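Local coordinates for nitrogenase molybdenum-iron protein beta chain (Clostridium pasteurianum, PDB 4WES) that forms, together with the alpha chain, the molybdenum-iron component of nitrogenase, which reduces dinitrogen to ammonium, and shares an [8Fe-7S] cluster with that chain, at residues B[265-277]-B[423-435]. Residues are numbered along the deposited sequence; the frame is centred on the assembly and turned at random.
Sequences RTPIGVSATDEFI and PKVGYKGAIRLVE
Thr-273 packs on Tyr-427 in a buried, antiparallel helix-helix contact that joins two parallel alpha/beta units of the chain, away from the metal clusters. Helix 270-284 follows edge strand 261-264 of a four-stranded sheet; helix 426-448 comes after 406-408, an edge strand of the five-stranded sheet. Residues 270-277 run at 169° to residues 426-435, the segment axes 9.6 Å apart at closest approach. Between the helix starts, Gly-426 N donates to Pro-267 O (2.8 Å). Pro-267 centres an inverse gamma turn closed by Ile-268 N on Thr-266 O, and its own carbonyl takes the bond from across the contact. A water completes the bridge, accepting from Gly-269 N and donating to the carbonyl oxygens of Lys-424 and Gly-426.

Beside this polar seam, Ile-268 sets its CG2 against Leu-433 CD1 (3.9 Å), while its CD1 reaches Lys-424 CD (3.7 Å); the ammonium of that lysine pairs with Glu-323. On the other flank, Thr-273 splits its branches: OG1, beside its backbone N (chi1 -57°), donates to Gly-269 O at the N-cap, and CG2 sits over the centre of the Tyr-427 ring, 3.5 Å from the centroid, as a CH-pi contact. Alpha-chain Trp-519 packs on Ile-277 and Tyr-427. At the ring's edge, Tyr-427 OH donates to the anti lone pair of Asp-274 OD1 (2.6 Å), an oxygen also salt-bridged to Arg-296, with carboxylate and ring planes 58° apart.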
loop_
_atom_site.group_PDB
_atom_site.type_symbol
_atom_site.label_atom_id
_atom_site.label_comp_id
_atom_site.label_asym_id
_atom_site.label_seq_id
_atom_site.Cartn_x
_atom_site.Cartn_y
_atom_site.Cartn_z
ATOM N N ARG B 265 -20.811 -16.434 9.764
ATOM C CA ARG B 265 -20.327 -15.461 8.806
ATOM C C ARG B 265 -18.877 -15.767 8.416
ATOM O O ARG B 265 -18.088 -16.299 9.214
ATOM C CB ARG B 265 -20.359 -14.109 9.442
ATOM C CG ARG B 265 -21.697 -13.507 9.415
ATOM C CD ARG B 265 -21.630 -12.040 9.861
ATOM N NE ARG B 265 -22.953 -11.570 9.713
ATOM C CZ ARG B 265 -23.441 -10.485 10.236
ATOM N NH1 ARG B 265 -22.703 -9.734 11.029
ATOM N NH2 ARG B 265 -24.692 -10.178 9.991
ATOM N N THR B 266 -18.534 -15.394 7.193
ATOM C CA THR B 266 -17.119 -15.355 6.851
ATOM C C THR B 266 -16.388 -14.573 7.934
ATOM O O THR B 266 -16.829 -13.473 8.257
ATOM C CB THR B 266 -16.934 -14.669 5.494
ATOM O OG1 THR B 266 -17.727 -15.336 4.504
ATOM C CG2 THR B 266 -15.499 -14.664 5.084
ATOM N N PRO B 267 -15.275 -15.112 8.473
ATOM C CA PRO B 267 -14.722 -14.461 9.667
ATOM C C PRO B 267 -13.826 -13.280 9.289
ATOM O O PRO B 267 -12.597 -13.408 9.255
ATOM C CB PRO B 267 -13.958 -15.612 10.384
ATOM C CG PRO B 267 -13.635 -16.564 9.281
ATOM C CD PRO B 267 -14.841 -16.517 8.364
ATOM N N ILE B 268 -14.462 -12.145 8.999
ATOM C CA ILE B 268 -13.794 -10.869 8.733
ATOM C C ILE B 268 -14.192 -9.900 9.812
ATOM O O ILE B 268 -15.388 -9.673 10.039
ATOM C CB ILE B 268 -14.145 -10.324 7.331
ATOM C CG1 ILE B 268 -13.698 -11.290 6.234
ATOM C CG2 ILE B 268 -13.533 -8.936 7.137
ATOM C CD1 ILE B 268 -14.204 -10.934 4.855
ATOM N N GLY B 269 -13.198 -9.296 10.464
ATOM C CA GLY B 269 -13.436 -8.307 11.511
ATOM C C GLY B 269 -13.541 -8.885 12.900
ATOM O O GLY B 269 -13.221 -10.059 13.135
ATOM N N VAL B 270 -14.026 -8.055 13.827
ATOM C CA VAL B 270 -14.009 -8.430 15.237
ATOM C C VAL B 270 -15.093 -9.446 15.550
ATOM O O VAL B 270 -14.798 -10.584 15.939
ATOM C CB VAL B 270 -14.115 -7.198 16.162
ATOM C CG1 VAL B 270 -14.061 -7.626 17.630
ATOM C CG2 VAL B 270 -13.038 -6.161 15.865
ATOM N N SER B 271 -16.364 -9.062 15.433
ATOM C CA SER B 271 -17.439 -9.963 15.832
ATOM C C SER B 271 -17.461 -11.230 15.011
ATOM O O SER B 271 -17.702 -12.309 15.554
ATOM C CB SER B 271 -18.792 -9.273 15.831
ATOM O OG SER B 271 -19.178 -8.871 14.523
ATOM N N ALA B 272 -17.196 -11.140 13.714
ATOM C CA ALA B 272 -17.279 -12.349 12.890
ATOM C C ALA B 272 -16.126 -13.319 13.211
ATOM O O ALA B 272 -16.318 -14.517 13.209
ATOM C CB ALA B 272 -17.323 -12.002 11.421
ATOM N N THR B 273 -14.932 -12.810 13.487
ATOM C CA THR B 273 -13.860 -13.708 13.931
ATOM C C THR B 273 -14.167 -14.241 15.331
ATOM O O THR B 273 -14.009 -15.446 15.584
ATOM C CB THR B 273 -12.480 -13.057 13.867
ATOM O OG1 THR B 273 -12.249 -12.606 12.522
ATOM C CG2 THR B 273 -11.400 -14.047 14.237
ATOM N N ASP B 274 -14.610 -13.374 16.225
ATOM C CA ASP B 274 -14.996 -13.811 17.564
ATOM C C ASP B 274 -16.012 -14.938 17.486
ATOM O O ASP B 274 -15.929 -15.919 18.238
ATOM C CB ASP B 274 -15.614 -12.642 18.339
ATOM C CG ASP B 274 -14.622 -11.616 18.875
ATOM O OD1 ASP B 274 -13.383 -11.809 18.758
ATOM O OD2 ASP B 274 -15.126 -10.595 19.409
ATOM N N GLU B 275 -17.024 -14.795 16.620
ATOM C CA GLU B 275 -18.081 -15.824 16.522
ATOM C C GLU B 275 -17.523 -17.166 16.040
ATOM O O GLU B 275 -17.964 -18.249 16.471
ATOM C CB GLU B 275 -19.191 -15.338 15.602
ATOM C CG GLU B 275 -20.026 -14.243 16.263
ATOM C CD GLU B 275 -20.676 -13.239 15.311
ATOM O OE1 GLU B 275 -20.728 -13.439 14.057
ATOM O OE2 GLU B 275 -21.144 -12.186 15.852
ATOM N N PHE B 276 -16.559 -17.138 15.138
ATOM C CA PHE B 276 -15.873 -18.341 14.673
ATOM C C PHE B 276 -15.082 -18.984 15.801
ATOM O O PHE B 276 -15.216 -20.188 16.021
ATOM C CB PHE B 276 -14.970 -17.949 13.468
ATOM C CG PHE B 276 -13.998 -19.000 13.047
ATOM C CD1 PHE B 276 -14.426 -20.128 12.369
ATOM C CD2 PHE B 276 -12.661 -18.865 13.308
ATOM C CE1 PHE B 276 -13.510 -21.101 11.973
ATOM C CE2 PHE B 276 -11.746 -19.827 12.916
ATOM C CZ PHE B 276 -12.177 -20.957 12.263
ATOM N N ILE B 277 -14.260 -18.218 16.507
ATOM C CA ILE B 277 -13.467 -18.772 17.605
ATOM C C ILE B 277 -14.395 -19.338 18.693
ATOM O O ILE B 277 -14.164 -20.441 19.227
ATOM C CB ILE B 277 -12.535 -17.702 18.184
ATOM C CG1 ILE B 277 -11.504 -17.261 17.151
ATOM C CG2 ILE B 277 -11.836 -18.173 19.456
ATOM C CD1 ILE B 277 -10.580 -18.338 16.646
ATOM N N PRO B 423 -4.118 -12.898 3.992
ATOM C CA PRO B 423 -5.481 -13.199 4.354
ATOM C C PRO B 423 -6.257 -11.922 4.639
ATOM O O PRO B 423 -5.651 -10.914 5.044
ATOM C CB PRO B 423 -5.325 -13.996 5.661
ATOM C CG PRO B 423 -4.079 -13.442 6.279
ATOM C CD PRO B 423 -3.174 -13.163 5.088
ATOM N N LYS B 424 -7.582 -11.981 4.434
ATOM C CA LYS B 424 -8.506 -10.997 4.935
ATOM C C LYS B 424 -9.282 -11.458 6.145
ATOM O O LYS B 424 -9.927 -10.633 6.784
ATOM C CB LYS B 424 -9.498 -10.540 3.824
ATOM C CG LYS B 424 -10.475 -11.660 3.371
ATOM C CD LYS B 424 -11.501 -11.309 2.291
ATOM C CE LYS B 424 -11.553 -12.341 1.149
ATOM N NZ LYS B 424 -12.221 -11.769 -0.059
ATOM N N VAL B 425 -9.254 -12.763 6.422
ATOM C CA VAL B 425 -9.991 -13.333 7.534
ATOM C C VAL B 425 -9.162 -13.385 8.813
ATOM O O VAL B 425 -7.927 -13.277 8.799
ATOM C CB VAL B 425 -10.500 -14.750 7.193
ATOM C CG1 VAL B 425 -11.448 -14.710 6.020
ATOM C CG2 VAL B 425 -9.352 -15.747 6.978
ATOM N N GLY B 426 -9.852 -13.606 9.916
ATOM C CA GLY B 426 -9.207 -13.715 11.206
ATOM C C GLY B 426 -8.754 -12.388 11.773
ATOM O O GLY B 426 -8.917 -11.328 11.166
ATOM N N TYR B 427 -8.186 -12.417 12.977
ATOM C CA TYR B 427 -7.617 -11.206 13.543
ATOM C C TYR B 427 -6.435 -10.741 12.710
ATOM O O TYR B 427 -6.269 -9.524 12.501
ATOM C CB TYR B 427 -7.232 -11.428 15.013
ATOM C CG TYR B 427 -8.373 -11.975 15.838
ATOM C CD1 TYR B 427 -9.556 -11.266 16.013
ATOM C CD2 TYR B 427 -8.280 -13.209 16.473
ATOM C CE1 TYR B 427 -10.623 -11.766 16.761
ATOM C CE2 TYR B 427 -9.322 -13.716 17.211
ATOM C CZ TYR B 427 -10.494 -12.998 17.364
ATOM O OH TYR B 427 -11.524 -13.529 18.091
ATOM N N LYS B 428 -5.643 -11.674 12.203
ATOM C CA LYS B 428 -4.504 -11.356 11.359
ATOM C C LYS B 428 -4.924 -10.611 10.083
ATOM O O LYS B 428 -4.326 -9.609 9.675
ATOM C CB LYS B 428 -3.791 -12.658 10.987
ATOM C CG LYS B 428 -2.582 -12.554 10.085
ATOM C CD LYS B 428 -1.836 -13.858 9.762
ATOM C CE LYS B 428 -0.748 -13.542 8.727
ATOM N NZ LYS B 428 -0.108 -14.727 8.079
ATOM N N GLY B 429 -5.955 -11.123 9.429
ATOM C CA GLY B 429 -6.463 -10.501 8.221
ATOM C C GLY B 429 -7.091 -9.151 8.499
ATOM O O GLY B 429 -6.963 -8.207 7.704
ATOM N N ALA B 430 -7.757 -9.012 9.644
ATOM C CA ALA B 430 -8.346 -7.740 10.027
ATOM C C ALA B 430 -7.277 -6.672 10.232
ATOM O O ALA B 430 -7.469 -5.519 9.835
ATOM C CB ALA B 430 -9.175 -7.911 11.295
ATOM N N ILE B 431 -6.159 -7.052 10.850
ATOM C CA ILE B 431 -5.043 -6.134 11.030
ATOM C C ILE B 431 -4.556 -5.649 9.667
ATOM O O ILE B 431 -4.316 -4.454 9.455
ATOM C CB ILE B 431 -3.922 -6.827 11.845
ATOM C CG1 ILE B 431 -4.363 -6.941 13.304
ATOM C CG2 ILE B 431 -2.582 -6.100 11.709
ATOM C CD1 ILE B 431 -3.478 -7.909 14.132
ATOM N N ARG B 432 -4.380 -6.572 8.725
ATOM C CA ARG B 432 -3.934 -6.200 7.387
ATOM C C ARG B 432 -4.906 -5.253 6.718
ATOM O O ARG B 432 -4.493 -4.272 6.063
ATOM C CB ARG B 432 -3.741 -7.443 6.531
ATOM C CG ARG B 432 -2.568 -8.328 6.957
ATOM C CD ARG B 432 -1.216 -7.827 6.441
ATOM N NE ARG B 432 -1.182 -7.609 4.993
ATOM C CZ ARG B 432 -0.155 -7.083 4.320
ATOM N NH1 ARG B 432 0.963 -6.711 4.941
ATOM N NH2 ARG B 432 -0.248 -6.925 3.009
ATOM N N LEU B 433 -6.207 -5.486 6.878
ATOM C CA LEU B 433 -7.227 -4.596 6.312
ATOM C C LEU B 433 -7.157 -3.197 6.906
ATOM O O LEU B 433 -7.264 -2.199 6.171
ATOM C CB LEU B 433 -8.629 -5.177 6.501
ATOM C CG LEU B 433 -9.014 -6.310 5.568
ATOM C CD1 LEU B 433 -10.299 -6.956 6.055
ATOM C CD2 LEU B 433 -9.124 -5.844 4.115
ATOM N N VAL B 434 -7.018 -3.079 8.231
ATOM C CA VAL B 434 -6.959 -1.759 8.811
ATOM C C VAL B 434 -5.727 -0.999 8.353
ATOM O O VAL B 434 -5.792 0.193 8.059
ATOM C CB VAL B 434 -7.005 -1.795 10.355
ATOM C CG1 VAL B 434 -6.896 -0.414 10.968
ATOM C CG2 VAL B 434 -8.303 -2.489 10.798
ATOM N N GLU B 435 -4.593 -1.682 8.265
ATOM C CA GLU B 435 -3.391 -1.061 7.723
ATOM C C GLU B 435 -3.611 -0.580 6.292
ATOM O O GLU B 435 -3.261 0.549 5.955
ATOM C CB GLU B 435 -2.216 -2.025 7.798
ATOM C CG GLU B 435 -0.947 -1.395 7.283
ATOM C CD GLU B 435 0.223 -2.302 7.138
ATOM O OE1 GLU B 435 0.034 -3.559 7.045
ATOM O OE2 GLU B 435 1.342 -1.762 7.065
HETATM O O HOH W 1 -10.707 -10.201 9.399
#